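Local coordinates for protein pantothenate kinase (Coxiella burnetii, PDB 3TQC) that catalyses the ATP-dependent phosphorylation of (R)-pantothenate to (R)-4'-phosphopantothenate, the first step of coenzyme A biosynthesis, at residues I128-N137 and I176-I186; L33-L43 and V111-W119. All blocks are in the same frame, centred on the assembly; numbering follows the deposited sequence.

Contact 1: residues I128-N137 and I176-I186; sequences ITTDGFLYSN and IPVYSHHYYDI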
loop_
_atom_site.group_PDB
_atom_site.type_symbol
_atom_site.label_atom_id
_atom_site.label_comp_id
_atom_site.label_asym_id
_atom_site.label_seq_id
_atom_site.Cartn_x
_atom_site.Cartn_y
_atom_site.Cartn_z
ATOM N N ILE B 128 1.617 2.620 18.727
ATOM C CA ILE B 128 0.182 2.351 18.773
ATOM C C ILE B 128 -0.012 0.859 18.617
ATOM O O ILE B 128 0.396 0.295 17.609
ATOM C CB ILE B 128 -0.608 2.998 17.605
ATOM C CG1 ILE B 128 -0.470 4.503 17.607
ATOM C CG2 ILE B 128 -2.086 2.616 17.693
ATOM C CD1 ILE B 128 -0.670 5.060 18.936
ATOM N N THR B 129 -0.641 0.224 19.603
ATOM C CA THR B 129 -1.008 -1.177 19.464
ATOM C C THR B 129 -2.428 -1.211 18.964
ATOM O O THR B 129 -3.292 -0.487 19.438
ATOM C CB THR B 129 -0.848 -2.024 20.773
ATOM O OG1 THR B 129 -1.346 -3.352 20.537
ATOM C CG2 THR B 129 -1.605 -1.428 21.931
ATOM N N THR B 130 -2.656 -2.059 17.984
ATOM C CA THR B 130 -3.968 -2.225 17.406
ATOM C C THR B 130 -4.962 -2.893 18.385
ATOM O O THR B 130 -6.173 -2.747 18.226
ATOM C CB THR B 130 -3.822 -2.973 16.064
ATOM O OG1 THR B 130 -3.714 -2.006 14.988
ATOM C CG2 THR B 130 -4.944 -3.858 15.827
ATOM N N ASP B 131 -4.441 -3.589 19.404
ATOM C CA ASP B 131 -5.245 -4.211 20.467
ATOM C C ASP B 131 -6.274 -3.246 21.026
ATOM O O ASP B 131 -7.400 -3.632 21.364
ATOM C CB ASP B 131 -4.367 -4.649 21.659
ATOM C CG ASP B 131 -3.258 -5.622 21.275
ATOM O OD1 ASP B 131 -3.388 -6.302 20.233
ATOM O OD2 ASP B 131 -2.250 -5.701 22.030
ATOM N N GLY B 132 -5.858 -1.994 21.164
ATOM C CA GLY B 132 -6.707 -0.973 21.692
ATOM C C GLY B 132 -7.972 -0.738 20.901
ATOM O O GLY B 132 -8.917 -0.153 21.424
ATOM N N PHE B 133 -8.001 -1.192 19.656
ATOM C CA PHE B 133 -9.167 -1.029 18.807
ATOM C C PHE B 133 -10.006 -2.303 18.716
ATOM O O PHE B 133 -10.916 -2.385 17.906
ATOM C CB PHE B 133 -8.729 -0.534 17.432
ATOM C CG PHE B 133 -8.010 0.786 17.487
ATOM C CD1 PHE B 133 -8.710 1.983 17.339
ATOM C CD2 PHE B 133 -6.636 0.835 17.737
ATOM C CE1 PHE B 133 -8.049 3.208 17.394
ATOM C CE2 PHE B 133 -5.970 2.064 17.809
ATOM C CZ PHE B 133 -6.692 3.253 17.635
ATOM N N LEU B 134 -9.714 -3.285 19.569
ATOM C CA LEU B 134 -10.601 -4.421 19.742
ATOM C C LEU B 134 -11.903 -3.924 20.330
ATOM O O LEU B 134 -11.903 -2.970 21.108
ATOM C CB LEU B 134 -9.992 -5.455 20.689
ATOM C CG LEU B 134 -8.835 -6.271 20.117
ATOM C CD1 LEU B 134 -8.114 -7.040 21.233
ATOM C CD2 LEU B 134 -9.350 -7.218 19.024
ATOM N N TYR B 135 -13.009 -4.568 19.959
ATOM C CA TYR B 135 -14.280 -4.349 20.637
ATOM C C TYR B 135 -14.156 -4.892 22.060
ATOM O O TYR B 135 -13.430 -5.854 22.303
ATOM C CB TYR B 135 -15.441 -5.053 19.912
ATOM C CG TYR B 135 -15.820 -4.477 18.548
ATOM C CD1 TYR B 135 -16.247 -3.157 18.413
ATOM C CD2 TYR B 135 -15.786 -5.271 17.401
ATOM C CE1 TYR B 135 -16.602 -2.635 17.170
ATOM C CE2 TYR B 135 -16.142 -4.759 16.154
ATOM C CZ TYR B 135 -16.553 -3.445 16.044
ATOM O OH TYR B 135 -16.917 -2.952 14.807
ATOM N N SER B 136 -14.864 -4.278 22.997
ATOM C CA SER B 136 -14.884 -4.761 24.367
ATOM C C SER B 136 -15.435 -6.178 24.424
ATOM O O SER B 136 -16.123 -6.629 23.501
ATOM C CB SER B 136 -15.780 -3.874 25.215
ATOM O OG SER B 136 -17.090 -3.911 24.698
ATOM N N ASN B 137 -15.146 -6.871 25.519
ATOM C CA ASN B 137 -15.667 -8.227 25.717
ATOM C C ASN B 137 -17.192 -8.256 25.639
ATOM O O ASN B 137 -17.764 -9.141 25.010
ATOM C CB ASN B 137 -15.189 -8.822 27.045
ATOM C CG ASN B 137 -13.719 -9.226 27.020
ATOM O OD1 ASN B 137 -13.088 -9.276 25.967
ATOM N ND2 ASN B 137 -13.171 -9.525 28.192
ATOM N N ILE B 176 -5.768 7.431 21.868
ATOM C CA ILE B 176 -5.665 6.036 21.462
ATOM C C ILE B 176 -6.247 5.201 22.579
ATOM O O ILE B 176 -5.801 5.317 23.703
ATOM C CB ILE B 176 -4.206 5.600 21.267
ATOM C CG1 ILE B 176 -3.469 6.528 20.283
ATOM C CG2 ILE B 176 -4.148 4.112 20.844
ATOM C CD1 ILE B 176 -4.048 6.554 18.875
ATOM N N PRO B 177 -7.250 4.351 22.275
ATOM C CA PRO B 177 -7.833 3.513 23.309
ATOM C C PRO B 177 -6.844 2.456 23.788
ATOM O O PRO B 177 -5.898 2.132 23.091
ATOM C CB PRO B 177 -9.065 2.908 22.627
ATOM C CG PRO B 177 -8.764 2.945 21.219
ATOM C CD PRO B 177 -7.920 4.158 20.984
ATOM N N VAL B 178 -7.045 1.984 25.009
ATOM C CA VAL B 178 -6.072 1.136 25.696
ATOM C C VAL B 178 -6.682 -0.227 26.005
ATOM O O VAL B 178 -7.789 -0.311 26.504
ATOM C CB VAL B 178 -5.608 1.812 26.998
ATOM C CG1 VAL B 178 -4.710 0.872 27.830
ATOM C CG2 VAL B 178 -4.888 3.135 26.684
ATOM N N TYR B 179 -5.947 -1.280 25.685
ATOM C CA TYR B 179 -6.326 -2.655 25.980
ATOM C C TYR B 179 -5.445 -3.232 27.104
ATOM O O TYR B 179 -4.222 -3.147 27.041
ATOM C CB TYR B 179 -6.157 -3.496 24.721
ATOM C CG TYR B 179 -6.596 -4.934 24.863
ATOM C CD1 TYR B 179 -7.939 -5.284 24.770
ATOM C CD2 TYR B 179 -5.667 -5.947 25.074
ATOM C CE1 TYR B 179 -8.345 -6.609 24.912
ATOM C CE2 TYR B 179 -6.057 -7.258 25.201
ATOM C CZ TYR B 179 -7.394 -7.585 25.124
ATOM O OH TYR B 179 -7.776 -8.896 25.237
ATOM N N SER B 180 -6.073 -3.808 28.124
ATOM C CA SER B 180 -5.356 -4.531 29.181
ATOM C C SER B 180 -5.386 -6.035 28.929
ATOM O O SER B 180 -6.463 -6.656 28.956
ATOM C CB SER B 180 -5.998 -4.298 30.535
ATOM O OG SER B 180 -5.535 -5.287 31.433
ATOM N N HIS B 181 -4.208 -6.618 28.726
ATOM C CA HIS B 181 -4.072 -8.074 28.624
ATOM C C HIS B 181 -4.416 -8.746 29.951
ATOM O O HIS B 181 -4.900 -9.881 29.982
ATOM C CB HIS B 181 -2.648 -8.452 28.197
ATOM C CG HIS B 181 -2.301 -8.022 26.802
ATOM N ND1 HIS B 181 -2.811 -8.646 25.683
ATOM C CD2 HIS B 181 -1.491 -7.036 26.347
ATOM C CE1 HIS B 181 -2.331 -8.062 24.598
ATOM N NE2 HIS B 181 -1.524 -7.084 24.973
ATOM N N HIS B 182 -4.187 -8.026 31.043
ATOM C CA HIS B 182 -4.467 -8.530 32.374
ATOM C C HIS B 182 -5.971 -8.740 32.564
ATOM O O HIS B 182 -6.402 -9.777 33.065
ATOM C CB HIS B 182 -3.927 -7.548 33.415
ATOM C CG HIS B 182 -3.987 -8.057 34.822
ATOM N ND1 HIS B 182 -3.164 -9.060 35.286
ATOM C CD2 HIS B 182 -4.761 -7.688 35.869
ATOM C CE1 HIS B 182 -3.431 -9.289 36.561
ATOM N NE2 HIS B 182 -4.398 -8.470 36.938
ATOM N N TYR B 183 -6.752 -7.740 32.168
ATOM C CA TYR B 183 -8.206 -7.808 32.238
ATOM C C TYR B 183 -8.824 -8.386 30.965
ATOM O O TYR B 183 -10.041 -8.557 30.886
ATOM C CB TYR B 183 -8.776 -6.422 32.528
ATOM C CG TYR B 183 -8.210 -5.826 33.805
ATOM C CD1 TYR B 183 -8.414 -6.451 35.035
ATOM C CD2 TYR B 183 -7.459 -4.652 33.782
ATOM C CE1 TYR B 183 -7.889 -5.921 36.207
ATOM C CE2 TYR B 183 -6.937 -4.111 34.953
ATOM C CZ TYR B 183 -7.153 -4.752 36.159
ATOM O OH TYR B 183 -6.627 -4.222 37.316
ATOM N N TYR B 184 -7.977 -8.693 29.982
ATOM C CA TYR B 184 -8.409 -9.276 28.714
ATOM C C TYR B 184 -9.544 -8.454 28.125
ATOM O O TYR B 184 -10.573 -8.991 27.716
ATOM C CB TYR B 184 -8.851 -10.715 28.947
ATOM C CG TYR B 184 -9.031 -11.536 27.705
ATOM C CD1 TYR B 184 -8.001 -11.679 26.784
ATOM C CD2 TYR B 184 -10.228 -12.201 27.468
ATOM C CE1 TYR B 184 -8.168 -12.453 25.646
ATOM C CE2 TYR B 184 -10.409 -12.972 26.344
ATOM C CZ TYR B 184 -9.382 -13.101 25.436
ATOM O OH TYR B 184 -9.573 -13.877 24.316
ATOM N N ASP B 185 -9.353 -7.139 28.117
ATOM C CA ASP B 185 -10.405 -6.222 27.730
ATOM C C ASP B 185 -9.897 -4.790 27.520
ATOM O O ASP B 185 -8.836 -4.411 28.016
ATOM C CB ASP B 185 -11.515 -6.229 28.790
ATOM C CG ASP B 185 -12.873 -5.855 28.225
ATOM O OD1 ASP B 185 -12.941 -5.439 27.044
ATOM O OD2 ASP B 185 -13.871 -5.981 28.970
ATOM N N ILE B 186 -10.664 -4.011 26.760
ATOM C CA ILE B 186 -10.462 -2.571 26.661
ATOM C C ILE B 186 -10.658 -1.970 28.048
ATOM O O ILE B 186 -11.551 -2.396 28.800
ATOM C CB ILE B 186 -11.505 -1.910 25.709
ATOM C CG1 ILE B 186 -11.313 -2.379 24.260
ATOM C CG2 ILE B 186 -11.452 -0.394 25.810
ATOM C CD1 ILE B 186 -9.916 -2.192 23.715
HETATM O O HOH W 1 -3.787 0.740 22.239
#
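Asn137 and Asp185 meet with their flat ends stacked, the amide and carboxylate planes 14° apart. The backbone N of Asn137 donates to Asp185 OD1 at 3.0 Å and approaches it from above the carboxylate plane. Asn137 ND2 donates to the backbone O of Tyr184 at 2.7 Å, in a bent bond tilted from the carbonyl plane. The CG of Asp185 lies anti to its own backbone N (chi1 -153°), and this swings the carboxylate to the start of helix 137-142. Next along, Ile186 CD1 rests 3.2 Å from the backbone O of Gly132.

Two CH-pi contacts follow. Leu134 CD1 sits over one face of the Tyr179 ring, 4.0 Å from its centroid. Pro177 CG lies over a face of the Phe133 ring in the same manner. Gly132 CA makes a CA-H...O contact with Pro177 O at 3.5 Å. That oxygen also accepts from a water, which donates in turn to Thr129 O and so bridges the two segments.

Farther out, Tyr184 and Asp185 both face Ser180 and form a G1 beta bulge, at the end of the hairpin turn.

The side chain of Asp131 is about 6 Å from that of Lys105, which lines the ADP pocket. The contact ties the end of strand 125-129 to the three-stranded antiparallel sheet, whose hairpin turn brings the His181 side chain to about 6 Å from bound ADP. Lys149 NZ bonds to Tyr179 OH and Asn137 OD1, and so sets the amide with ND2 towards Tyr184 O. Its charge probably also eases the close approach of the two acceptor oxygens, Asn137 OD1 and Tyr184 O.

Contact 2: residues L33-L43 and V111-W119; sequences LTLTESDLDKL and VLKALLSRW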
loop_
_atom_site.group_PDB
_atom_site.type_symbol
_atom_site.label_atom_id
_atom_site.label_comp_id
_atom_site.label_asym_id
_atom_site.label_seq_id
_atom_site.Cartn_x
_atom_site.Cartn_y
_atom_site.Cartn_z
ATOM N N LEU B 33 27.922 2.195 15.032
ATOM C CA LEU B 33 26.652 1.951 15.716
ATOM C C LEU B 33 26.889 1.208 17.022
ATOM O O LEU B 33 26.948 -0.032 17.064
ATOM C CB LEU B 33 25.680 1.178 14.819
ATOM C CG LEU B 33 24.858 2.027 13.853
ATOM C CD1 LEU B 33 23.853 2.856 14.614
ATOM C CD2 LEU B 33 25.727 2.939 13.025
ATOM N N THR B 34 27.009 1.993 18.086
ATOM C CA THR B 34 27.301 1.478 19.412
ATOM C C THR B 34 26.197 1.936 20.359
ATOM O O THR B 34 25.812 3.107 20.344
ATOM C CB THR B 34 28.673 1.977 19.892
ATOM O OG1 THR B 34 28.958 1.422 21.183
ATOM C CG2 THR B 34 28.718 3.508 19.956
ATOM N N LEU B 35 25.658 1.009 21.148
ATOM C CA LEU B 35 24.649 1.369 22.138
ATOM C C LEU B 35 25.252 2.314 23.155
ATOM O O LEU B 35 26.377 2.133 23.601
ATOM C CB LEU B 35 24.079 0.149 22.856
ATOM C CG LEU B 35 23.122 -0.726 22.056
ATOM C CD1 LEU B 35 22.653 -1.828 22.968
ATOM C CD2 LEU B 35 21.935 0.055 21.487
ATOM N N THR B 36 24.490 3.340 23.489
ATOM C CA THR B 36 24.915 4.343 24.447
ATOM C C THR B 36 24.240 4.069 25.783
ATOM O O THR B 36 23.297 3.278 25.862
ATOM C CB THR B 36 24.502 5.750 23.989
ATOM O OG1 THR B 36 24.896 6.708 24.975
ATOM C CG2 THR B 36 23.014 5.829 23.837
ATOM N N GLU B 37 24.701 4.752 26.821
ATOM C CA GLU B 37 24.053 4.680 28.118
ATOM C C GLU B 37 22.591 5.125 28.012
ATOM O O GLU B 37 21.722 4.517 28.625
ATOM C CB GLU B 37 24.792 5.531 29.147
ATOM C CG GLU B 37 24.381 5.239 30.579
ATOM C CD GLU B 37 25.045 6.164 31.582
ATOM O OE1 GLU B 37 25.829 7.052 31.156
ATOM O OE2 GLU B 37 24.786 5.999 32.799
ATOM N N SER B 38 22.324 6.171 27.228
ATOM C CA SER B 38 20.948 6.613 26.988
ATOM C C SER B 38 20.088 5.516 26.358
ATOM O O SER B 38 18.949 5.324 26.775
ATOM C CB SER B 38 20.914 7.862 26.108
ATOM O OG SER B 38 19.586 8.193 25.738
ATOM N N ASP B 39 20.629 4.800 25.370
ATOM C CA ASP B 39 19.923 3.651 24.764
ATOM C C ASP B 39 19.611 2.638 25.845
ATOM O O ASP B 39 18.474 2.188 25.958
ATOM C CB ASP B 39 20.770 2.895 23.724
ATOM C CG ASP B 39 20.961 3.640 22.438
ATOM O OD1 ASP B 39 20.121 4.493 22.070
ATOM O OD2 ASP B 39 21.967 3.340 21.766
ATOM N N LEU B 40 20.653 2.256 26.586
ATOM C CA LEU B 40 20.545 1.255 27.652
ATOM C C LEU B 40 19.430 1.617 28.638
ATOM O O LEU B 40 18.605 0.770 28.987
ATOM C CB LEU B 40 21.890 1.079 28.396
ATOM C CG LEU B 40 22.840 -0.015 27.869
ATOM C CD1 LEU B 40 23.196 0.173 26.418
ATOM C CD2 LEU B 40 24.104 -0.084 28.696
ATOM N N ASP B 41 19.404 2.880 29.064
ATOM C CA ASP B 41 18.338 3.383 29.929
ATOM C C ASP B 41 16.934 3.211 29.299
ATOM O O ASP B 41 16.031 2.682 29.946
ATOM C CB ASP B 41 18.597 4.855 30.291
ATOM C CG ASP B 41 17.402 5.517 30.954
ATOM O OD1 ASP B 41 16.440 5.896 30.239
ATOM O OD2 ASP B 41 17.434 5.674 32.189
ATOM N N LYS B 42 16.764 3.654 28.054
ATOM C CA LYS B 42 15.463 3.549 27.357
ATOM C C LYS B 42 15.020 2.100 27.115
ATOM O O LYS B 42 13.834 1.816 27.075
ATOM C CB LYS B 42 15.487 4.295 26.018
ATOM C CG LYS B 42 15.574 5.790 26.169
ATOM C CD LYS B 42 15.183 6.537 24.911
ATOM C CE LYS B 42 15.442 8.027 25.080
ATOM N NZ LYS B 42 15.183 8.743 23.812
ATOM N N LEU B 43 15.992 1.206 26.961
ATOM C CA LEU B 43 15.743 -0.214 26.720
ATOM C C LEU B 43 15.499 -1.032 27.987
ATOM O O LEU B 43 15.187 -2.225 27.882
ATOM C CB LEU B 43 16.919 -0.816 25.944
ATOM C CG LEU B 43 17.017 -0.333 24.497
ATOM C CD1 LEU B 43 18.426 -0.474 23.963
ATOM C CD2 LEU B 43 16.020 -1.094 23.626
ATOM N N VAL B 111 11.516 -2.017 21.375
ATOM C CA VAL B 111 12.945 -1.907 21.150
ATOM C C VAL B 111 13.224 -0.828 20.106
ATOM O O VAL B 111 14.099 0.030 20.310
ATOM C CB VAL B 111 13.556 -3.219 20.694
ATOM C CG1 VAL B 111 15.000 -2.988 20.209
ATOM C CG2 VAL B 111 13.491 -4.214 21.833
ATOM N N LEU B 112 12.457 -0.880 19.010
ATOM C CA LEU B 112 12.579 0.103 17.943
ATOM C C LEU B 112 12.181 1.495 18.402
ATOM O O LEU B 112 12.761 2.463 17.934
ATOM C CB LEU B 112 11.772 -0.305 16.708
ATOM C CG LEU B 112 12.353 -1.476 15.896
ATOM C CD1 LEU B 112 11.561 -1.654 14.597
ATOM C CD2 LEU B 112 13.827 -1.287 15.598
ATOM N N LYS B 113 11.207 1.601 19.307
ATOM C CA LYS B 113 10.792 2.905 19.829
ATOM C C LYS B 113 11.955 3.545 20.568
ATOM O O LYS B 113 12.269 4.704 20.321
ATOM C CB LYS B 113 9.567 2.806 20.743
ATOM C CG LYS B 113 9.268 4.080 21.589
ATOM C CD LYS B 113 8.087 3.819 22.534
ATOM C CE LYS B 113 7.647 5.053 23.359
ATOM N NZ LYS B 113 8.815 5.783 23.936
ATOM N N ALA B 114 12.601 2.790 21.449
ATOM C CA ALA B 114 13.771 3.283 22.154
ATOM C C ALA B 114 14.907 3.646 21.196
ATOM O O ALA B 114 15.473 4.717 21.315
ATOM C CB ALA B 114 14.252 2.275 23.189
ATOM N N LEU B 115 15.214 2.768 20.247
ATOM C CA LEU B 115 16.341 2.971 19.341
ATOM C C LEU B 115 16.099 4.052 18.302
ATOM O O LEU B 115 16.968 4.875 18.064
ATOM C CB LEU B 115 16.704 1.670 18.623
ATOM C CG LEU B 115 17.312 0.577 19.507
ATOM C CD1 LEU B 115 17.604 -0.681 18.665
ATOM C CD2 LEU B 115 18.553 1.067 20.172
ATOM N N LEU B 116 14.927 4.058 17.678
ATOM C CA LEU B 116 14.632 5.081 16.689
ATOM C C LEU B 116 14.703 6.485 17.281
ATOM O O LEU B 116 15.042 7.426 16.576
ATOM C CB LEU B 116 13.277 4.857 16.035
ATOM C CG LEU B 116 13.253 3.709 15.017
ATOM C CD1 LEU B 116 11.849 3.430 14.556
ATOM C CD2 LEU B 116 14.128 4.059 13.838
ATOM N N SER B 117 14.425 6.617 18.574
ATOM C CA SER B 117 14.363 7.913 19.210
ATOM C C SER B 117 15.757 8.532 19.422
ATOM O O SER B 117 15.860 9.719 19.668
ATOM C CB SER B 117 13.608 7.815 20.540
ATOM O OG SER B 117 14.457 7.443 21.597
ATOM N N ARG B 118 16.818 7.730 19.319
ATOM C CA ARG B 118 18.189 8.229 19.504
ATOM C C ARG B 118 18.658 9.205 18.431
ATOM O O ARG B 118 19.603 9.952 18.667
ATOM C CB ARG B 118 19.188 7.063 19.579
ATOM C CG ARG B 118 19.607 6.496 18.215
ATOM C CD ARG B 118 20.084 5.025 18.297
ATOM N NE ARG B 118 21.258 4.823 19.159
ATOM C CZ ARG B 118 22.530 4.938 18.778
ATOM N NH1 ARG B 118 22.857 5.312 17.545
ATOM N NH2 ARG B 118 23.495 4.701 19.657
ATOM N N TRP B 119 18.032 9.198 17.257
ATOM C CA TRP B 119 18.432 10.093 16.166
ATOM C C TRP B 119 17.739 11.445 16.222
ATOM O O TRP B 119 16.520 11.512 16.270
ATOM C CB TRP B 119 18.192 9.436 14.813
ATOM C CG TRP B 119 19.271 8.510 14.479
ATOM C CD1 TRP B 119 20.520 8.832 14.036
ATOM C CD2 TRP B 119 19.240 7.099 14.612
ATOM N NE1 TRP B 119 21.265 7.695 13.866
ATOM C CE2 TRP B 119 20.499 6.615 14.212
ATOM C CE3 TRP B 119 18.272 6.196 15.024
ATOM C CZ2 TRP B 119 20.810 5.269 14.210
ATOM C CZ3 TRP B 119 18.584 4.858 15.029
ATOM C CH2 TRP B 119 19.838 4.406 14.611
HETATM O O HOH W 2 17.700 5.304 22.652
#
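Arg118 grips Asp39 side-on through NE and NH2. NE donates to the syn lone pair of Asp39 OD1 at 3.1 Å and also to that of OD2. NH2 donates to Asp39 OD2 at 2.9 Å. Both carboxylate oxygens lie close to the guanidinium plane, although the two flat groups are turned 36° apart. The arginine gets there by a bent path. Its CG stands between the backbone N and the carbonyl carbon (chi1 81°), and the chain then folds at chi3 (-61°).

Asp39 OD2 has a third donor, the backbone N of Thr36, which comes from above the carboxylate plane at 3.1 Å. Thr36 is the N-cap residue of helix 37-42. The same carboxylate therefore closes the start of its own helix and holds Arg118. A water donates to Asp39 OD1 and to Ala114 O, adding a second link. These bonds leave the carboxylate little freedom to rotate and probably favour its charged form.

Lys42 runs alongside the other helix. Its chain is extended beyond CG, and NZ donates to Ser117 OG at 2.7 Å. Ser117 OG donates in turn to Ala114 O. At the root of the lysine, CB packs on Ala114 CB at 3.7 Å.

Apolar side chains, mostly leucines, complete the interface. Leu43 CD2 touches Ala114 CB and Val111 CG1. Leu115 CD2 meets Leu35 CD2 at 3.8 Å, the two side chains crossing at about a right angle. Leu33 CD1 reaches the edge of the Trp119 ring.

Helix 37-42 thus packs on helix 105-116, which follows the P-loop. Helix 52-84 flanks both segments, touching Leu35, Val111 and Trp119. The central sheet backs helix 105-116, with strand 199-203 under Leu112 and Leu116 and strand 125-129 meeting Ser117.

Contact 2 joins residues 33-43 to 111-119 and closes before contact 1 opens, so the two lie in series along the chain. Their centres are 27 Å apart. The nearest atoms are about 8 Å apart and do not touch. Helix 105-116 of contact 2 leads on to strand 125-129 of contact 1, an edge strand of the mixed sheet within this chain. Contact 2 fixes an N-terminal helix to the outer side of the P-loop helix. Contact 1 joins the end of the next strand to the small antiparallel sheet. The two contacts thus lie at different places around the nucleotide: the side chain of Val111 in contact 2 is about 7 Å from ADP.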